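Local atomic coordinates of DNA ligase (Aquifex aeolicus, PDB entry 3QWU), a protein that probably joins nucleic acid ends as an ATP-dependent ligase, and binds adenosine and calcium ions. Residues L27-F32 against G101-P106; K47-W52 against M160-Q165; F61-G66 against K200-L205; E69-P74 against K226-I231. All blocks are in the same frame, centred on the assembly; numbering follows the deposited sequence.

Overall arrangement
The contacts lie around the adenosine pocket, and interaction 4 includes Lys229 of it. Interactions 1 and 2, with centres about 13 Å apart, both reach the antiparallel sheet 19-24, 27-32, 44-45, 50-51, which one contact meets through the loop after strand 94-98 and the other through the end of strand 153-161. Interactions 3 and 4, about 11 Å between centres, share helix 63-70, touch through Leu205 and Tyr230, and both approach the second subunit. Between interactions 1 and 3 the centres are about 37 Å apart, on opposite sides of the chain's centre. First segments run 27-74 and second segments 101-231, so every pair crosses along the chain, and earlier segments are repeatedly joined to later ones.

Interaction 1: L27-F32 against G101-P106; sequences LEYLRF and GGFICP
The Phe103 ring takes the guanidinium of Arg31 flat on one face, planes 26° apart and centres 3.7 Å from each other. Arg31 CD also lies over that face, close to the ring normal, which makes a CH-pi contact beside the cation-pi one. At the guanidinium edge and in its plane sits Gly101 O, bonded by Arg31 NH1 at 3.0 Å with an N-H...O angle of 163°, although the donor stands above the carbonyl plane. The Arg31 chain leaves extended and bends at chi3 (75°), which swings the group over the ring. Glu22 forms a salt bridge with Arg31 NE, and Asn33 takes NH2, so the stacked group is held round its rim. With an alanine in place of Arg31, Glu22 would probably lose its charged mate and the Phe103 face its cover.

The Tyr29 ring presents its edge to the loop: Gly102 O lies in the ring plane, 3.1 Å from Tyr29 CE1. Tyr29 OH accepts from Ile104 N at 3.1 Å and gives a weak bond to Gly102 O. Ile104 CD1 reaches Leu27 CD2 at 4.0 Å. A side chain on Gly102 would run into Arg31 CG, and at this residue's backbone angles a CB would also jam against Gly101 O, which by itself calls for glycine. The arrangement is a loop packed on a strand of an antiparallel sheet, leading into helix 106-115 of the putative ligase's nucleotide-binding region.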
# COMPACT_ATOMS: atom_id res chain seq x y z
N LEU A 27 38.10 -2.85 11.58
CA LEU A 27 38.24 -2.66 10.15
C LEU A 27 37.55 -1.38 9.82
O LEU A 27 36.45 -1.10 10.32
CB LEU A 27 37.58 -3.79 9.34
CG LEU A 27 38.09 -5.23 9.40
CD1 LEU A 27 37.87 -5.87 10.77
CD2 LEU A 27 37.39 -6.07 8.31
N GLU A 28 38.18 -0.61 8.93
CA GLU A 28 37.63 0.64 8.42
C GLU A 28 37.34 0.39 6.96
O GLU A 28 38.22 -0.12 6.26
CB GLU A 28 38.65 1.75 8.59
CG GLU A 28 38.00 3.10 8.85
CD GLU A 28 39.03 4.18 9.25
OE1 GLU A 28 40.18 3.84 9.65
OE2 GLU A 28 38.67 5.37 9.15
N TYR A 29 36.12 0.69 6.51
CA TYR A 29 35.72 0.33 5.15
C TYR A 29 34.70 1.30 4.58
O TYR A 29 34.15 2.12 5.32
CB TYR A 29 35.22 -1.14 5.06
CG TYR A 29 33.94 -1.49 5.82
CD1 TYR A 29 32.76 -1.86 5.15
CD2 TYR A 29 33.91 -1.51 7.20
CE1 TYR A 29 31.59 -2.22 5.87
CE2 TYR A 29 32.75 -1.85 7.92
CZ TYR A 29 31.60 -2.20 7.26
OH TYR A 29 30.48 -2.51 8.02
N LEU A 30 34.49 1.24 3.27
CA LEU A 30 33.45 2.02 2.60
C LEU A 30 32.32 1.08 2.23
O LEU A 30 32.57 -0.05 1.79
CB LEU A 30 34.01 2.70 1.37
CG LEU A 30 35.09 3.77 1.66
CD1 LEU A 30 36.51 3.15 1.98
CD2 LEU A 30 35.19 4.74 0.52
N ARG A 31 31.08 1.52 2.44
CA ARG A 31 29.89 0.68 2.27
C ARG A 31 28.87 1.32 1.36
O ARG A 31 28.45 2.45 1.60
CB ARG A 31 29.23 0.45 3.62
CG ARG A 31 27.99 -0.43 3.57
CD ARG A 31 27.43 -0.64 4.95
NE ARG A 31 26.72 0.54 5.46
CZ ARG A 31 25.44 0.85 5.20
NH1 ARG A 31 24.68 0.11 4.42
NH2 ARG A 31 24.91 1.93 5.75
N PHE A 32 28.46 0.60 0.33
CA PHE A 32 27.42 1.08 -0.59
C PHE A 32 26.04 0.92 0.04
O PHE A 32 25.52 -0.19 0.18
CB PHE A 32 27.48 0.36 -1.94
CG PHE A 32 28.42 1.03 -2.91
CD1 PHE A 32 29.75 0.69 -2.94
CD2 PHE A 32 27.97 2.04 -3.73
CE1 PHE A 32 30.62 1.34 -3.84
CE2 PHE A 32 28.82 2.72 -4.62
CZ PHE A 32 30.14 2.37 -4.68
N GLY A 101 23.13 -5.36 3.46
CA GLY A 101 23.40 -3.93 3.42
C GLY A 101 24.87 -3.60 3.42
O GLY A 101 25.26 -2.48 3.11
N GLY A 102 25.71 -4.57 3.79
CA GLY A 102 27.14 -4.37 3.80
C GLY A 102 27.72 -4.02 5.15
O GLY A 102 28.86 -3.62 5.23
N PHE A 103 26.94 -4.17 6.23
CA PHE A 103 27.51 -4.05 7.55
C PHE A 103 28.19 -5.37 7.95
O PHE A 103 27.78 -6.47 7.53
CB PHE A 103 26.46 -3.74 8.58
CG PHE A 103 25.74 -2.44 8.36
CD1 PHE A 103 26.27 -1.25 8.83
CD2 PHE A 103 24.50 -2.42 7.71
CE1 PHE A 103 25.60 -0.06 8.67
CE2 PHE A 103 23.81 -1.21 7.53
CZ PHE A 103 24.39 -0.03 8.03
N ILE A 104 29.20 -5.26 8.80
CA ILE A 104 29.74 -6.45 9.44
C ILE A 104 28.78 -6.80 10.55
O ILE A 104 28.62 -6.05 11.50
CB ILE A 104 31.17 -6.26 10.00
CG1 ILE A 104 32.11 -5.86 8.86
CG2 ILE A 104 31.69 -7.55 10.63
CD1 ILE A 104 33.51 -5.65 9.30
N CYS A 105 28.14 -7.96 10.38
CA CYS A 105 27.09 -8.42 11.30
C CYS A 105 27.74 -8.99 12.54
O CYS A 105 28.45 -9.99 12.46
CB CYS A 105 26.26 -9.51 10.67
SG CYS A 105 24.97 -10.05 11.86
N PRO A 106 27.52 -8.34 13.69
CA PRO A 106 28.14 -8.81 14.92
C PRO A 106 27.61 -10.18 15.37
O PRO A 106 28.34 -10.97 15.97
CB PRO A 106 27.77 -7.72 15.95
CG PRO A 106 27.20 -6.62 15.21
CD PRO A 106 26.76 -7.09 13.88

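Interaction 2: K47-W52 against M160-Q165; sequences KDFIIW and MKKNEQ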
# COMPACT_ATOMS: atom_id res chain seq x y z
N LYS A 47 40.55 -2.01 2.22
CA LYS A 47 41.83 -1.53 1.66
C LYS A 47 42.45 -2.58 0.72
O LYS A 47 43.01 -2.22 -0.31
CB LYS A 47 42.79 -1.15 2.78
CG LYS A 47 44.20 -0.66 2.31
CD LYS A 47 45.33 -1.72 2.54
CE LYS A 47 46.60 -1.48 1.68
NZ LYS A 47 47.29 -2.78 1.39
N ASP A 48 42.34 -3.85 1.07
CA ASP A 48 43.04 -4.94 0.35
C ASP A 48 42.16 -5.62 -0.71
O ASP A 48 42.69 -6.37 -1.54
CB ASP A 48 43.52 -6.05 1.32
CG ASP A 48 44.61 -5.58 2.26
OD1 ASP A 48 45.71 -5.23 1.80
OD2 ASP A 48 44.37 -5.59 3.48
N PHE A 49 40.84 -5.40 -0.63
CA PHE A 49 39.92 -5.98 -1.59
C PHE A 49 38.50 -5.43 -1.53
O PHE A 49 38.12 -4.82 -0.53
CB PHE A 49 39.83 -7.50 -1.43
CG PHE A 49 39.63 -7.95 -0.02
CD1 PHE A 49 40.72 -8.32 0.77
CD2 PHE A 49 38.33 -8.00 0.51
CE1 PHE A 49 40.54 -8.73 2.08
CE2 PHE A 49 38.12 -8.42 1.83
CZ PHE A 49 39.21 -8.79 2.62
N ILE A 50 37.75 -5.65 -2.61
CA ILE A 50 36.34 -5.36 -2.65
C ILE A 50 35.48 -6.66 -2.52
O ILE A 50 35.79 -7.72 -3.09
CB ILE A 50 35.95 -4.57 -3.91
CG1 ILE A 50 36.70 -3.24 -3.92
CG2 ILE A 50 34.40 -4.38 -3.93
CD1 ILE A 50 36.74 -2.54 -5.27
N ILE A 51 34.44 -6.56 -1.70
CA ILE A 51 33.47 -7.63 -1.57
C ILE A 51 32.27 -7.06 -2.25
O ILE A 51 31.65 -6.12 -1.74
CB ILE A 51 33.16 -8.01 -0.11
CG1 ILE A 51 34.44 -8.24 0.70
CG2 ILE A 51 32.28 -9.26 -0.11
CD1 ILE A 51 35.14 -9.58 0.40
N TRP A 52 31.97 -7.58 -3.43
CA TRP A 52 30.85 -7.06 -4.19
C TRP A 52 29.57 -7.47 -3.49
O TRP A 52 29.52 -8.51 -2.83
CB TRP A 52 30.88 -7.51 -5.66
CG TRP A 52 31.88 -6.71 -6.46
CD1 TRP A 52 33.24 -6.94 -6.56
CD2 TRP A 52 31.62 -5.54 -7.24
NE1 TRP A 52 33.82 -6.00 -7.36
CE2 TRP A 52 32.85 -5.13 -7.79
CE3 TRP A 52 30.48 -4.82 -7.53
CZ2 TRP A 52 32.95 -4.01 -8.62
CZ3 TRP A 52 30.58 -3.71 -8.35
CH2 TRP A 52 31.79 -3.32 -8.89
N MET A 160 31.16 -16.14 -4.51
CA MET A 160 31.65 -15.05 -5.27
C MET A 160 33.13 -15.06 -5.03
O MET A 160 33.61 -15.94 -4.32
CB MET A 160 30.99 -13.77 -4.82
CG MET A 160 29.52 -13.72 -5.25
SD MET A 160 28.61 -12.26 -4.74
CE MET A 160 29.31 -10.94 -5.78
N LYS A 161 33.84 -14.10 -5.59
CA LYS A 161 35.26 -13.96 -5.42
C LYS A 161 35.60 -12.51 -5.08
O LYS A 161 35.02 -11.61 -5.63
CB LYS A 161 35.97 -14.35 -6.75
CG LYS A 161 36.41 -15.83 -6.85
CD LYS A 161 37.05 -16.25 -8.22
CE LYS A 161 38.12 -17.36 -8.02
NZ LYS A 161 38.29 -18.34 -9.17
N LYS A 162 36.57 -12.30 -4.23
CA LYS A 162 37.04 -10.94 -3.95
C LYS A 162 37.35 -10.17 -5.25
O LYS A 162 37.98 -10.72 -6.18
CB LYS A 162 38.32 -10.96 -3.08
CG LYS A 162 38.07 -11.08 -1.56
CD LYS A 162 39.34 -11.52 -0.83
CE LYS A 162 39.06 -11.90 0.64
NZ LYS A 162 40.21 -12.64 1.23
N ASN A 163 36.96 -8.91 -5.27
CA ASN A 163 37.28 -8.03 -6.41
C ASN A 163 36.54 -8.39 -7.72
O ASN A 163 36.96 -7.95 -8.78
CB ASN A 163 38.79 -8.01 -6.69
CG ASN A 163 39.62 -7.63 -5.49
OD1 ASN A 163 39.35 -6.62 -4.87
ND2 ASN A 163 40.64 -8.43 -5.16
N GLU A 164 35.46 -9.19 -7.66
CA GLU A 164 34.79 -9.70 -8.88
C GLU A 164 33.32 -9.76 -8.64
O GLU A 164 32.89 -9.94 -7.50
CB GLU A 164 35.20 -11.13 -9.25
CG GLU A 164 36.63 -11.52 -9.02
CD GLU A 164 37.38 -11.73 -10.27
OE1 GLU A 164 37.56 -10.74 -11.03
OE2 GLU A 164 37.85 -12.88 -10.47
N GLN A 165 32.57 -9.71 -9.73
CA GLN A 165 31.13 -9.52 -9.64
C GLN A 165 30.31 -10.77 -9.87
O GLN A 165 29.17 -10.82 -9.47
CB GLN A 165 30.66 -8.48 -10.65
CG GLN A 165 30.64 -7.09 -10.09
CD GLN A 165 29.79 -6.23 -10.94
OE1 GLN A 165 28.57 -6.21 -10.78
NE2 GLN A 165 30.41 -5.53 -11.89
O HOH W 1 42.56 -8.37 -3.03
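Asn163 N donates to Ile50 O at 2.7 Å with an N-H...O angle of 169°, and Asn163 OD1 answers by accepting from Ile50 N at 2.9 Å, equally straight. One residue thus meets both backbone polar groups of Ile50. Asn163 belongs to a type II beta turn, Lys161 to Glu164, that follows strand 153-161 and docks beside the short edge strand 50-51 of the N-terminal antiparallel sheet. The turn places Asn163 at positive phi, and its CG lies anti to the carbonyl carbon (chi1 -55°), which brings the amide back toward Ile50 although the CB points away. A water accepts from Asn163 ND2 and donates to Asp48 O, carrying the link back two residues from Ile50.

One residue earlier in the turn, Lys162 runs extended across one face of the Phe49 ring. Its CE stands over the ring centre, 3.6 Å from the centroid, and NZ is 4.3 Å from it in a cation-pi contact. The ammonium is bonded to Pro125 O and Lys90 O, so the ring shares a lysine whose charged end is already held by backbone carbonyls. Phe89 and Tyr91 of strand 84-91 also meet the Phe49 ring.

Trp52 is sandwiched: Ile50 CG2 lies over one face and Gln165 over the opposite one, its amide plane only 14° from the indole plane. Met160 CE touches Trp52 CB at 3.8 Å. The Gln165 contact is closest through CG, which stands 3.5 Å from the centroid of the six-membered indole ring.

Interaction 3: F61-G66 against K200-L205; sequences FLLETG and KIKEIL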
# COMPACT_ATOMS: atom_id res chain seq x y z
N PHE A 61 6.27 -14.22 -11.97
CA PHE A 61 4.93 -14.37 -11.36
C PHE A 61 4.18 -15.53 -12.00
O PHE A 61 3.24 -16.06 -11.39
CB PHE A 61 4.12 -13.10 -11.54
CG PHE A 61 4.52 -11.94 -10.61
CD1 PHE A 61 5.84 -11.49 -10.53
CD2 PHE A 61 3.53 -11.27 -9.88
CE1 PHE A 61 6.19 -10.42 -9.66
CE2 PHE A 61 3.85 -10.20 -9.03
CZ PHE A 61 5.19 -9.77 -8.93
N LEU A 62 4.57 -15.91 -13.22
CA LEU A 62 3.93 -17.05 -13.91
C LEU A 62 5.02 -18.06 -14.03
O LEU A 62 6.10 -17.75 -14.52
CB LEU A 62 3.37 -16.66 -15.29
CG LEU A 62 2.02 -15.94 -15.27
CD1 LEU A 62 1.55 -15.47 -16.67
CD2 LEU A 62 0.95 -16.83 -14.65
N LEU A 63 4.81 -19.23 -13.49
CA LEU A 63 5.89 -20.21 -13.44
C LEU A 63 6.18 -20.68 -14.86
O LEU A 63 7.32 -20.63 -15.33
CB LEU A 63 5.53 -21.37 -12.50
CG LEU A 63 6.51 -22.49 -12.21
CD1 LEU A 63 7.88 -21.99 -11.80
CD2 LEU A 63 5.89 -23.34 -11.07
N GLU A 64 5.16 -21.12 -15.57
CA GLU A 64 5.39 -21.77 -16.87
C GLU A 64 5.90 -20.78 -17.94
O GLU A 64 6.96 -21.02 -18.60
CB GLU A 64 4.13 -22.43 -17.38
CG GLU A 64 4.37 -23.03 -18.79
CD GLU A 64 3.38 -24.09 -19.19
OE1 GLU A 64 2.39 -24.33 -18.47
OE2 GLU A 64 3.56 -24.67 -20.28
N THR A 65 5.16 -19.69 -18.12
CA THR A 65 5.54 -18.68 -19.09
C THR A 65 6.79 -17.94 -18.65
O THR A 65 7.48 -17.43 -19.47
CB THR A 65 4.40 -17.70 -19.29
OG1 THR A 65 3.21 -18.46 -19.54
CG2 THR A 65 4.65 -16.79 -20.43
N GLY A 66 7.08 -17.85 -17.36
CA GLY A 66 8.28 -17.17 -16.91
C GLY A 66 9.54 -17.97 -17.24
O GLY A 66 10.53 -17.43 -17.76
N LYS A 200 7.48 -31.29 -13.73
CA LYS A 200 8.24 -31.64 -12.53
C LYS A 200 8.45 -30.44 -11.61
O LYS A 200 8.22 -30.52 -10.39
CB LYS A 200 9.57 -32.26 -12.91
CG LYS A 200 9.41 -33.54 -13.74
CD LYS A 200 10.77 -34.03 -14.25
CE LYS A 200 10.62 -34.90 -15.47
NZ LYS A 200 11.94 -35.37 -16.01
N ILE A 201 8.84 -29.31 -12.19
CA ILE A 201 9.01 -28.10 -11.41
C ILE A 201 7.71 -27.68 -10.74
O ILE A 201 7.73 -27.14 -9.67
CB ILE A 201 9.56 -26.94 -12.29
CG1 ILE A 201 10.92 -27.31 -12.82
CG2 ILE A 201 9.65 -25.64 -11.52
CD1 ILE A 201 11.37 -26.48 -13.93
N LYS A 202 6.57 -27.90 -11.38
CA LYS A 202 5.28 -27.54 -10.74
C LYS A 202 4.94 -28.48 -9.61
O LYS A 202 4.40 -28.06 -8.61
CB LYS A 202 4.12 -27.51 -11.74
CG LYS A 202 4.15 -26.27 -12.58
CD LYS A 202 3.17 -26.22 -13.76
CE LYS A 202 1.72 -25.97 -13.38
NZ LYS A 202 1.13 -24.86 -14.22
N GLU A 203 5.26 -29.76 -9.76
CA GLU A 203 5.06 -30.67 -8.66
C GLU A 203 5.94 -30.22 -7.46
O GLU A 203 5.49 -30.24 -6.30
CB GLU A 203 5.36 -32.09 -9.09
CG GLU A 203 5.29 -33.15 -7.99
CD GLU A 203 3.90 -33.31 -7.33
OE1 GLU A 203 2.91 -33.61 -8.07
OE2 GLU A 203 3.81 -33.14 -6.06
N ILE A 204 7.16 -29.76 -7.74
CA ILE A 204 8.07 -29.35 -6.70
C ILE A 204 7.51 -28.16 -5.91
O ILE A 204 7.46 -28.19 -4.68
CB ILE A 204 9.49 -29.07 -7.27
CG1 ILE A 204 10.17 -30.43 -7.56
CG2 ILE A 204 10.34 -28.17 -6.31
CD1 ILE A 204 11.36 -30.34 -8.45
N LEU A 205 7.00 -27.18 -6.61
CA LEU A 205 6.38 -26.00 -5.94
C LEU A 205 5.11 -26.31 -5.19
O LEU A 205 4.91 -25.77 -4.13
CB LEU A 205 6.21 -24.81 -6.91
CG LEU A 205 7.63 -24.19 -7.05
CD1 LEU A 205 7.70 -23.56 -8.33
CD2 LEU A 205 8.03 -23.20 -5.89
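Apolar packing carries this contact, with Leu63 reaching from helix 63-70 to helix 195-210, both of which lie beside the mixed sheet of the adenosine-binding region. Leu63 is in the first turn of its helix, right after the N-cap residue Leu62. Its CG stands opposite the backbone N (chi1 -177°), a setting that carries both methyls toward Ile201, Lys202 and, one turn on from Ile201, Leu205. Leu63 CD2 meets Leu205 CD1 at 3.3 Å, and Leu63 CD1 lies 3.8 Å from the same Leu205 CD1, so that methyl is pressed tightly against the CD2 branch and also touches the other. Leu63 CD1 also touches Ile201 CG2 at 4.1 Å. Phe218 of strand 215-220 contacts both Leu63 and Ile201 and closes the group from the sheet. Cutting Leu63 back to an alanine is likely to open a gap between the helices, with Leu205, Ile201 and the Lys202 chain losing their partner.

Polar interactions are indirect. No hydrogen bond crosses between the segments, and Glu64 OE1 lies 4.5 Å from Lys202 NZ, beyond a salt bridge. Each charge has a stronger partner, Arg68 for Glu64 and Glu269 of helix 254-269 for Lys202, while Glu268 of that same helix accepts from the backbone N atoms of Leu63 and Glu64 and so holds the start of helix 63-70. Leu362 of the second subunit packs on Phe61 and Leu62.

The aliphatic part of Lys202 slides past Leu63 in the opposite direction, its CG lying 3.7 Å from Leu63 CD2.

Interaction 4: E69-P74 against K226-I231; sequences EQFEAP and KRAKYI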
# COMPACT_ATOMS: atom_id res chain seq x y z
N GLU A 69 10.12 -17.89 -20.83
CA GLU A 69 10.61 -16.58 -21.34
C GLU A 69 12.05 -16.24 -20.90
O GLU A 69 12.82 -15.68 -21.68
CB GLU A 69 9.64 -15.46 -20.94
CG GLU A 69 10.03 -14.02 -21.33
CD GLU A 69 9.67 -13.65 -22.78
OE1 GLU A 69 8.58 -13.99 -23.28
OE2 GLU A 69 10.48 -12.98 -23.42
N GLN A 70 12.41 -16.54 -19.66
CA GLN A 70 13.64 -15.99 -19.12
C GLN A 70 14.91 -16.77 -19.44
O GLN A 70 15.99 -16.20 -19.37
CB GLN A 70 13.53 -15.83 -17.61
CG GLN A 70 12.51 -14.80 -17.19
CD GLN A 70 12.77 -13.41 -17.76
OE1 GLN A 70 11.84 -12.75 -18.27
NE2 GLN A 70 14.02 -12.95 -17.66
N PHE A 71 14.78 -18.05 -19.80
CA PHE A 71 15.92 -18.96 -19.89
C PHE A 71 16.05 -19.57 -21.27
O PHE A 71 15.06 -19.99 -21.86
CB PHE A 71 15.85 -20.07 -18.82
CG PHE A 71 15.93 -19.54 -17.40
CD1 PHE A 71 17.08 -18.91 -16.94
CD2 PHE A 71 14.86 -19.63 -16.56
CE1 PHE A 71 17.14 -18.39 -15.63
CE2 PHE A 71 14.92 -19.08 -15.26
CZ PHE A 71 16.06 -18.46 -14.81
N GLU A 72 17.30 -19.59 -21.76
CA GLU A 72 17.68 -20.08 -23.07
C GLU A 72 18.45 -21.40 -23.00
O GLU A 72 18.75 -21.98 -24.04
CB GLU A 72 18.69 -19.14 -23.75
CG GLU A 72 18.27 -17.70 -23.95
CD GLU A 72 19.48 -16.85 -24.36
OE1 GLU A 72 20.58 -17.04 -23.74
OE2 GLU A 72 19.32 -16.04 -25.31
N ALA A 73 18.85 -21.78 -21.80
CA ALA A 73 19.61 -22.99 -21.56
C ALA A 73 18.97 -23.73 -20.39
O ALA A 73 18.04 -23.24 -19.78
CB ALA A 73 21.07 -22.63 -21.25
N PRO A 74 19.44 -24.93 -20.10
CA PRO A 74 18.99 -25.61 -18.90
C PRO A 74 19.32 -24.82 -17.65
O PRO A 74 20.21 -23.93 -17.66
CB PRO A 74 19.83 -26.88 -18.89
CG PRO A 74 20.23 -27.11 -20.29
CD PRO A 74 20.39 -25.75 -20.88
N LYS A 226 21.97 -16.39 -15.69
CA LYS A 226 20.86 -15.58 -15.31
C LYS A 226 20.10 -16.32 -14.21
O LYS A 226 20.00 -17.58 -14.21
CB LYS A 226 20.00 -15.26 -16.54
CG LYS A 226 18.57 -14.72 -16.31
CD LYS A 226 18.29 -13.45 -17.18
CE LYS A 226 16.88 -13.33 -17.68
NZ LYS A 226 16.65 -13.86 -19.05
N ARG A 227 19.61 -15.53 -13.26
CA ARG A 227 18.84 -16.03 -12.13
C ARG A 227 17.43 -15.48 -12.11
O ARG A 227 17.16 -14.37 -12.62
CB ARG A 227 19.51 -15.61 -10.84
CG ARG A 227 20.72 -16.40 -10.51
CD ARG A 227 22.01 -15.59 -10.58
NE ARG A 227 23.06 -16.59 -10.48
CZ ARG A 227 23.43 -17.18 -9.34
NH1 ARG A 227 22.93 -16.80 -8.16
NH2 ARG A 227 24.35 -18.14 -9.39
N ALA A 228 16.54 -16.24 -11.47
CA ALA A 228 15.14 -15.83 -11.24
C ALA A 228 14.54 -16.60 -10.10
O ALA A 228 14.87 -17.73 -9.89
CB ALA A 228 14.30 -16.01 -12.49
N LYS A 229 13.65 -15.98 -9.34
CA LYS A 229 13.07 -16.65 -8.18
C LYS A 229 11.54 -16.69 -8.26
O LYS A 229 10.90 -15.81 -8.89
CB LYS A 229 13.50 -15.96 -6.88
CG LYS A 229 13.07 -14.49 -6.75
CD LYS A 229 13.45 -13.97 -5.31
CE LYS A 229 13.92 -12.51 -5.30
NZ LYS A 229 12.87 -11.46 -5.46
N TYR A 230 10.97 -17.70 -7.64
CA TYR A 230 9.53 -17.84 -7.59
C TYR A 230 9.15 -18.27 -6.17
O TYR A 230 9.83 -19.14 -5.59
CB TYR A 230 9.09 -18.84 -8.64
CG TYR A 230 7.63 -19.10 -8.64
CD1 TYR A 230 7.08 -20.16 -7.91
CD2 TYR A 230 6.76 -18.26 -9.37
CE1 TYR A 230 5.67 -20.39 -7.91
CE2 TYR A 230 5.39 -18.46 -9.39
CZ TYR A 230 4.83 -19.52 -8.65
OH TYR A 230 3.45 -19.67 -8.66
N ILE A 231 8.08 -17.64 -5.63
CA ILE A 231 7.65 -17.77 -4.23
C ILE A 231 6.33 -18.56 -4.15
O ILE A 231 5.45 -18.44 -5.01
CB ILE A 231 7.51 -16.36 -3.58
CG1 ILE A 231 8.74 -15.49 -4.00
CG2 ILE A 231 7.34 -16.39 -2.02
CD1 ILE A 231 10.18 -15.69 -3.29
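Phe71 turns the rim of its ring to Lys226 O, which lies near the ring plane, 3.3 Å from Phe71 CE1. A separate apolar contact joins the methyl of Ala228, on strand 227-231, to the ring, with Ala228 CB 3.8 Å from Phe71 CZ. The first torsion of Phe71 (chi1 -63°) sets CG anti to the carbonyl carbon and beside the backbone N, which lets the ring end come nearer the strand. Lys226 NZ hydrogen-bonds Gln70 O; the modelled 2.5 Å is very short, so its exact length is doubtful. The lysine gets there by bends at chi2, chi3 and chi4, its CG passing 4.0 Å from Phe71 CE1.

Farther out, Gln70 CB lies over one face of the Phe71 ring, and Phe75 and Phe218 also meet the ring. Backbone bonds from Lys226 to Glu220 and from Ala228 to Phe218 fix the strand against 215-220. Arg227, whose CB points away from the helix end, forms a salt bridge with Asp158 through NH1, and Lys229 lines the adenosine pocket.

The end of helix 63-70 therefore packs against one side of the mixed sheet, where strand 227-231 lies between 58-60 and 215-220, and Ile367 of the second subunit packs on Ala228.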